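Local coordinates for protein metallo-beta-lactamase FIM-1 (Pseudomonas aeruginosa, PDB 6V3Q) that probably hydrolyses beta-lactam antibiotics to substituted beta-amino acids with the help of zinc, as a class B metallo-beta-lactamase, at residues 6-11 with 31-36; 51-56 with 60-65. One frame throughout, in Å; residues are numbered along the deposited sequence.

Interaction 1 (6-11 with 31-36); sequences KDVPVT and WGHVPS
His33 reaches out from the start of strand 33-43 and donates its NE2 proton to the backbone carbonyl of Lys6, with NE2 to O at 3.1 Å and an N-H...O angle of 163°. The oxygen lies at the imidazole edge, close to the ring plane, whereas the donor stands well above the plane of the Lys6 carbonyl and does not follow a lone pair. Val8 CG1 lies against the same ring in an off-centre CH-pi contact, 4.2 Å from the centroid of the His33 ring. That methyl gets there because the Val8 torsion is turned (chi1 33°) so that CG1 fits between backbone N and carbonyl carbon.

The lysine end is the solvent side of the contact. Lys6 CB rests obliquely against the six-membered ring of Trp31, 3.8 Å from CZ3, and the two side chains cross at about a right angle. With CG anti to the backbone N (chi1 -171°) and an extended chain beyond, the exposed lysine carries its ammonium away from the indole. Trp31 NE1 is hydrogen-bonded to Ser169 O of the second subunit.

The N-terminal segment leads into edge strand 11-16 and lies over side chains of strands 19-27 and 33-43; Met25 of strand 19-27 touches both Val8 and His33, and Val10 continues onto helix 56-68.

Interaction 2 (51-56 with 60-65); sequences DTAWDD and AQIIEW
Ala53 and Ile62 bring the loop after strand 46-50 against the first turns of helix 56-68. The Ala53 methyl points at the helix and meets the far end of the isoleucine, CB lying 4.1 Å from Ile62 CD1. Ile62 presents that methyl through an extended arm: CG1 is anti to its own carbonyl carbon (chi1 -58°) and CD1 continues in the trans direction (chi2 173°), which carries the tip across to the loop while CG2 stays back on the helix.

Just ahead of this point the Thr52 hydroxyl, placed by a chi1 of 71°, folds back on the loop and donates to the carbonyl of the next residue, Thr52 OG1 to Ala53 O being 2.8 Å, in the carbonyl plane and on a lone pair. Thr52 OG1 is also hydrogen-bonded to Gly89 N.

Where the loop becomes helix, the contact is made by backbone. Ala60 N donates to Asp56 O at 2.7 Å, an i to i+4 helical bond at the start of helix 56-68, and the Ala60 CB methyl sits 3.5 Å from that same oxygen. Before it, Asp55 occupies the N-cap position, and its OD1 accepts from Gln58 N.

Two kinds of chemistry therefore meet here: the buried methyls of Ala53 and Ile62 only fill space between loop and helix, whereas directional bonds, among them one between Ala53 N and Thr59 OG1, link the loop to the helix start. The Asp55 carboxylate there would probably interact favourably with the positive end of the helix dipole.

Overall arrangement
Interactions 1 and 2 follow one another along the chain and lie on the same side of its centre, with their own centres about 13 Å apart. They meet directly: Gln61 OE1 of the helix probably accepts from Val10 N at 2.9 Å, tying segment 6-11 to helix 56-68. The indole of Trp54 packs against segment 31-36, its NE1 3.5 Å from Ser36 CB and hydrogen-bonded to Ser24 O. Interaction 1 sets the N-terminal segment on strand 33-43, while Ile62 of interaction 2 touches His22 and Ile40 of the same larger sheet. Neither forms part of the zinc site of His81, His83, His145 and Cys164 (oxidised here to cysteinesulfonic acid); the Ala53 side chain is about 14 Å from the zinc ion.

Interaction 1 (6-11 with 31-36)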
loop_
_atom_site.group_PDB
_atom_site.type_symbol
_atom_site.label_atom_id
_atom_site.label_comp_id
_atom_site.label_asym_id
_atom_site.label_seq_id
_atom_site.Cartn_x
_atom_site.Cartn_y
_atom_site.Cartn_z
ATOM N N LYS A 6 0.691 12.473 2.315
ATOM C CA LYS A 6 -0.108 11.584 3.151
ATOM C C LYS A 6 -1.474 11.328 2.527
ATOM O O LYS A 6 -1.940 10.184 2.477
ATOM C CB LYS A 6 -0.257 12.165 4.557
ATOM C CG LYS A 6 -0.893 11.191 5.539
ATOM C CD LYS A 6 -1.264 11.852 6.856
ATOM C CE LYS A 6 -1.863 10.835 7.815
ATOM N NZ LYS A 6 -2.510 11.475 8.994
ATOM N N ASP A 7 -2.129 12.381 2.039
ATOM C CA ASP A 7 -3.468 12.285 1.467
ATOM C C ASP A 7 -3.418 12.674 -0.003
ATOM O O ASP A 7 -2.981 13.780 -0.344
ATOM C CB ASP A 7 -4.452 13.174 2.229
ATOM C CG ASP A 7 -4.433 12.916 3.724
ATOM O OD1 ASP A 7 -3.899 13.762 4.470
ATOM O OD2 ASP A 7 -4.941 11.860 4.154
ATOM N N VAL A 8 -3.873 11.771 -0.866
ATOM C CA VAL A 8 -3.886 11.981 -2.312
ATOM C C VAL A 8 -5.328 12.182 -2.767
ATOM O O VAL A 8 -6.230 11.478 -2.291
ATOM C CB VAL A 8 -3.213 10.806 -3.040
ATOM C CG1 VAL A 8 -3.462 9.513 -2.283
ATOM C CG2 VAL A 8 -3.706 10.689 -4.479
ATOM N N PRO A 9 -5.596 13.132 -3.664
ATOM C CA PRO A 9 -6.976 13.365 -4.105
ATOM C C PRO A 9 -7.555 12.177 -4.861
ATOM O O PRO A 9 -6.839 11.401 -5.500
ATOM C CB PRO A 9 -6.856 14.595 -5.015
ATOM C CG PRO A 9 -5.412 14.659 -5.400
ATOM C CD PRO A 9 -4.658 14.118 -4.228
ATOM N N VAL A 10 -8.880 12.047 -4.780
ATOM C CA VAL A 10 -9.582 10.970 -5.468
ATOM C C VAL A 10 -9.491 11.188 -6.972
ATOM O O VAL A 10 -9.701 12.303 -7.469
ATOM C CB VAL A 10 -11.045 10.901 -5.001
ATOM C CG1 VAL A 10 -11.779 9.764 -5.687
ATOM C CG2 VAL A 10 -11.113 10.757 -3.484
ATOM N N THR A 11 -9.168 10.127 -7.704
ATOM C CA THR A 11 -9.054 10.191 -9.153
ATOM C C THR A 11 -10.332 9.685 -9.810
ATOM O O THR A 11 -10.984 8.762 -9.316
ATOM C CB THR A 11 -7.856 9.374 -9.653
ATOM O OG1 THR A 11 -7.995 8.007 -9.242
ATOM C CG2 THR A 11 -6.552 9.933 -9.099
ATOM N N TRP A 31 3.127 4.109 5.299
ATOM C CA TRP A 31 3.037 5.209 4.343
ATOM C C TRP A 31 2.801 4.745 2.916
ATOM O O TRP A 31 3.010 5.523 1.977
ATOM C CB TRP A 31 4.269 6.111 4.407
ATOM C CG TRP A 31 4.185 7.039 5.556
ATOM C CD1 TRP A 31 4.416 6.744 6.866
ATOM C CD2 TRP A 31 3.810 8.418 5.512
ATOM N NE1 TRP A 31 4.223 7.862 7.643
ATOM C CE2 TRP A 31 3.849 8.903 6.834
ATOM C CE3 TRP A 31 3.453 9.294 4.482
ATOM C CZ2 TRP A 31 3.543 10.222 7.153
ATOM C CZ3 TRP A 31 3.151 10.603 4.802
ATOM C CH2 TRP A 31 3.198 11.055 6.124
ATOM N N GLY A 32 2.367 3.507 2.723
ATOM C CA GLY A 32 1.820 3.098 1.454
ATOM C C GLY A 32 0.362 3.485 1.340
ATOM O O GLY A 32 -0.240 4.056 2.249
ATOM N N HIS A 33 -0.217 3.169 0.187
ATOM C CA HIS A 33 -1.630 3.410 -0.048
ATOM C C HIS A 33 -2.258 2.147 -0.611
ATOM O O HIS A 33 -1.598 1.365 -1.296
ATOM C CB HIS A 33 -1.862 4.585 -1.016
ATOM C CG HIS A 33 -1.435 5.918 -0.481
ATOM N ND1 HIS A 33 -0.154 6.407 -0.630
ATOM C CD2 HIS A 33 -2.125 6.873 0.187
ATOM C CE1 HIS A 33 -0.073 7.601 -0.071
ATOM N NE2 HIS A 33 -1.254 7.907 0.435
ATOM N N VAL A 34 -3.539 1.948 -0.310
ATOM C CA VAL A 34 -4.338 0.873 -0.884
ATOM C C VAL A 34 -5.500 1.506 -1.633
ATOM O O VAL A 34 -6.218 2.329 -1.059
ATOM C CB VAL A 34 -4.852 -0.123 0.176
ATOM C CG1 VAL A 34 -3.696 -0.907 0.772
ATOM C CG2 VAL A 34 -5.621 0.581 1.284
ATOM N N PRO A 35 -5.709 1.192 -2.907
ATOM C CA PRO A 35 -6.790 1.822 -3.667
ATOM C C PRO A 35 -8.117 1.090 -3.527
ATOM O O PRO A 35 -8.183 -0.088 -3.168
ATOM C CB PRO A 35 -6.280 1.740 -5.112
ATOM C CG PRO A 35 -5.491 0.479 -5.132
ATOM C CD PRO A 35 -4.842 0.368 -3.770
ATOM N N SER A 36 -9.187 1.825 -3.820
ATOM C CA SER A 36 -10.532 1.270 -3.863
ATOM C C SER A 36 -11.298 1.935 -4.995
ATOM O O SER A 36 -11.222 3.155 -5.169
ATOM C CB SER A 36 -11.279 1.467 -2.537
ATOM O OG SER A 36 -12.533 0.814 -2.563
#

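Interaction 2 (51-56 with 60-65)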
loop_
_atom_site.group_PDB
_atom_site.type_symbol
_atom_site.label_atom_id
_atom_site.label_comp_id
_atom_site.label_asym_id
_atom_site.label_seq_id
_atom_site.Cartn_x
_atom_site.Cartn_y
_atom_site.Cartn_z
ATOM N N ASP A 51 -20.748 2.816 -4.293
ATOM C CA ASP A 51 -19.701 2.760 -3.277
ATOM C C ASP A 51 -19.075 4.118 -2.978
ATOM O O ASP A 51 -18.848 4.931 -3.881
ATOM C CB ASP A 51 -18.614 1.764 -3.680
ATOM C CG ASP A 51 -19.074 0.330 -3.557
ATOM O OD1 ASP A 51 -20.023 0.078 -2.788
ATOM O OD2 ASP A 51 -18.478 -0.546 -4.212
ATOM N N THR A 52 -18.787 4.358 -1.702
ATOM C CA THR A 52 -18.149 5.585 -1.252
ATOM C C THR A 52 -16.634 5.448 -1.364
ATOM O O THR A 52 -16.113 4.460 -1.887
ATOM C CB THR A 52 -18.551 5.898 0.185
ATOM O OG1 THR A 52 -17.916 4.961 1.062
ATOM C CG2 THR A 52 -20.047 5.783 0.359
ATOM N N ALA A 53 -15.911 6.451 -0.879
ATOM C CA ALA A 53 -14.474 6.346 -0.700
ATOM C C ALA A 53 -14.202 5.746 0.679
ATOM O O ALA A 53 -15.089 5.171 1.313
ATOM C CB ALA A 53 -13.819 7.710 -0.890
ATOM N N TRP A 54 -12.972 5.891 1.171
ATOM C CA TRP A 54 -12.621 5.274 2.447
ATOM C C TRP A 54 -13.222 6.023 3.633
ATOM O O TRP A 54 -13.579 5.396 4.637
ATOM C CB TRP A 54 -11.103 5.188 2.590
ATOM C CG TRP A 54 -10.464 4.217 1.643
ATOM C CD1 TRP A 54 -9.962 4.492 0.406
ATOM C CD2 TRP A 54 -10.258 2.812 1.855
ATOM N NE1 TRP A 54 -9.457 3.351 -0.167
ATOM C CE2 TRP A 54 -9.625 2.305 0.703
ATOM C CE3 TRP A 54 -10.547 1.937 2.906
ATOM C CZ2 TRP A 54 -9.276 0.960 0.572
ATOM C CZ3 TRP A 54 -10.200 0.600 2.774
ATOM C CH2 TRP A 54 -9.570 0.127 1.617
ATOM N N ASP A 55 -13.339 7.349 3.546
ATOM C CA ASP A 55 -13.821 8.148 4.666
ATOM C C ASP A 55 -14.728 9.255 4.142
ATOM O O ASP A 55 -14.947 9.390 2.934
ATOM C CB ASP A 55 -12.653 8.714 5.486
ATOM C CG ASP A 55 -11.694 9.551 4.651
ATOM O OD1 ASP A 55 -12.040 9.918 3.510
ATOM O OD2 ASP A 55 -10.583 9.842 5.137
ATOM N N ASP A 56 -15.247 10.062 5.069
ATOM C CA ASP A 56 -16.138 11.158 4.692
ATOM C C ASP A 56 -15.469 12.196 3.801
ATOM O O ASP A 56 -16.032 12.514 2.740
ATOM C CB ASP A 56 -16.722 11.806 5.954
ATOM C CG ASP A 56 -17.759 10.934 6.635
ATOM O OD1 ASP A 56 -18.482 10.197 5.932
ATOM O OD2 ASP A 56 -17.863 10.997 7.879
ATOM N N ALA A 60 -16.580 13.242 0.212
ATOM C CA ALA A 60 -16.985 14.617 -0.060
ATOM C C ALA A 60 -16.363 15.135 -1.349
ATOM O O ALA A 60 -16.974 15.952 -2.049
ATOM C CB ALA A 60 -16.609 15.519 1.116
ATOM N N GLN A 61 -15.153 14.674 -1.678
ATOM C CA GLN A 61 -14.549 15.026 -2.959
ATOM C C GLN A 61 -15.395 14.521 -4.119
ATOM O O GLN A 61 -15.590 15.231 -5.112
ATOM C CB GLN A 61 -13.133 14.455 -3.050
ATOM C CG GLN A 61 -12.118 15.129 -2.145
ATOM C CD GLN A 61 -10.777 14.429 -2.170
ATOM O OE1 GLN A 61 -10.218 14.166 -3.234
ATOM N NE2 GLN A 61 -10.255 14.114 -0.991
ATOM N N ILE A 62 -15.904 13.291 -4.010
ATOM C CA ILE A 62 -16.707 12.714 -5.083
ATOM C C ILE A 62 -17.984 13.518 -5.283
ATOM O O ILE A 62 -18.387 13.803 -6.417
ATOM C CB ILE A 62 -17.010 11.234 -4.781
ATOM C CG1 ILE A 62 -15.711 10.440 -4.620
ATOM C CG2 ILE A 62 -17.880 10.632 -5.875
ATOM C CD1 ILE A 62 -15.922 9.016 -4.166
ATOM N N ILE A 63 -18.637 13.898 -4.181
ATOM C CA ILE A 63 -19.839 14.725 -4.262
ATOM C C ILE A 63 -19.528 16.042 -4.959
ATOM O O ILE A 63 -20.249 16.474 -5.867
ATOM C CB ILE A 63 -20.418 14.962 -2.855
ATOM C CG1 ILE A 63 -20.944 13.658 -2.255
ATOM C CG2 ILE A 63 -21.497 16.036 -2.891
ATOM C CD1 ILE A 63 -21.292 13.771 -0.791
ATOM N N GLU A 64 -18.442 16.697 -4.546
ATOM C CA GLU A 64 -18.098 17.997 -5.111
ATOM C C GLU A 64 -17.711 17.876 -6.579
ATOM O O GLU A 64 -18.066 18.736 -7.394
ATOM C CB GLU A 64 -16.967 18.631 -4.300
ATOM C CG GLU A 64 -17.168 20.105 -3.975
ATOM C CD GLU A 64 -18.366 20.362 -3.069
ATOM O OE1 GLU A 64 -18.746 21.540 -2.915
ATOM O OE2 GLU A 64 -18.929 19.399 -2.506
ATOM N N TRP A 65 -16.989 16.811 -6.937
ATOM C CA TRP A 65 -16.615 16.603 -8.332
ATOM C C TRP A 65 -17.844 16.377 -9.204
ATOM O O TRP A 65 -17.896 16.841 -10.350
ATOM C CB TRP A 65 -15.655 15.419 -8.441
ATOM C CG TRP A 65 -15.371 14.991 -9.847
ATOM C CD1 TRP A 65 -14.370 15.444 -10.658
ATOM C CD2 TRP A 65 -16.094 14.017 -10.610
ATOM N NE1 TRP A 65 -14.426 14.813 -11.876
ATOM C CE2 TRP A 65 -15.478 13.935 -11.874
ATOM C CE3 TRP A 65 -17.205 13.208 -10.347
ATOM C CZ2 TRP A 65 -15.933 13.076 -12.871
ATOM C CZ3 TRP A 65 -17.655 12.356 -11.340
ATOM C CH2 TRP A 65 -17.020 12.297 -12.586
#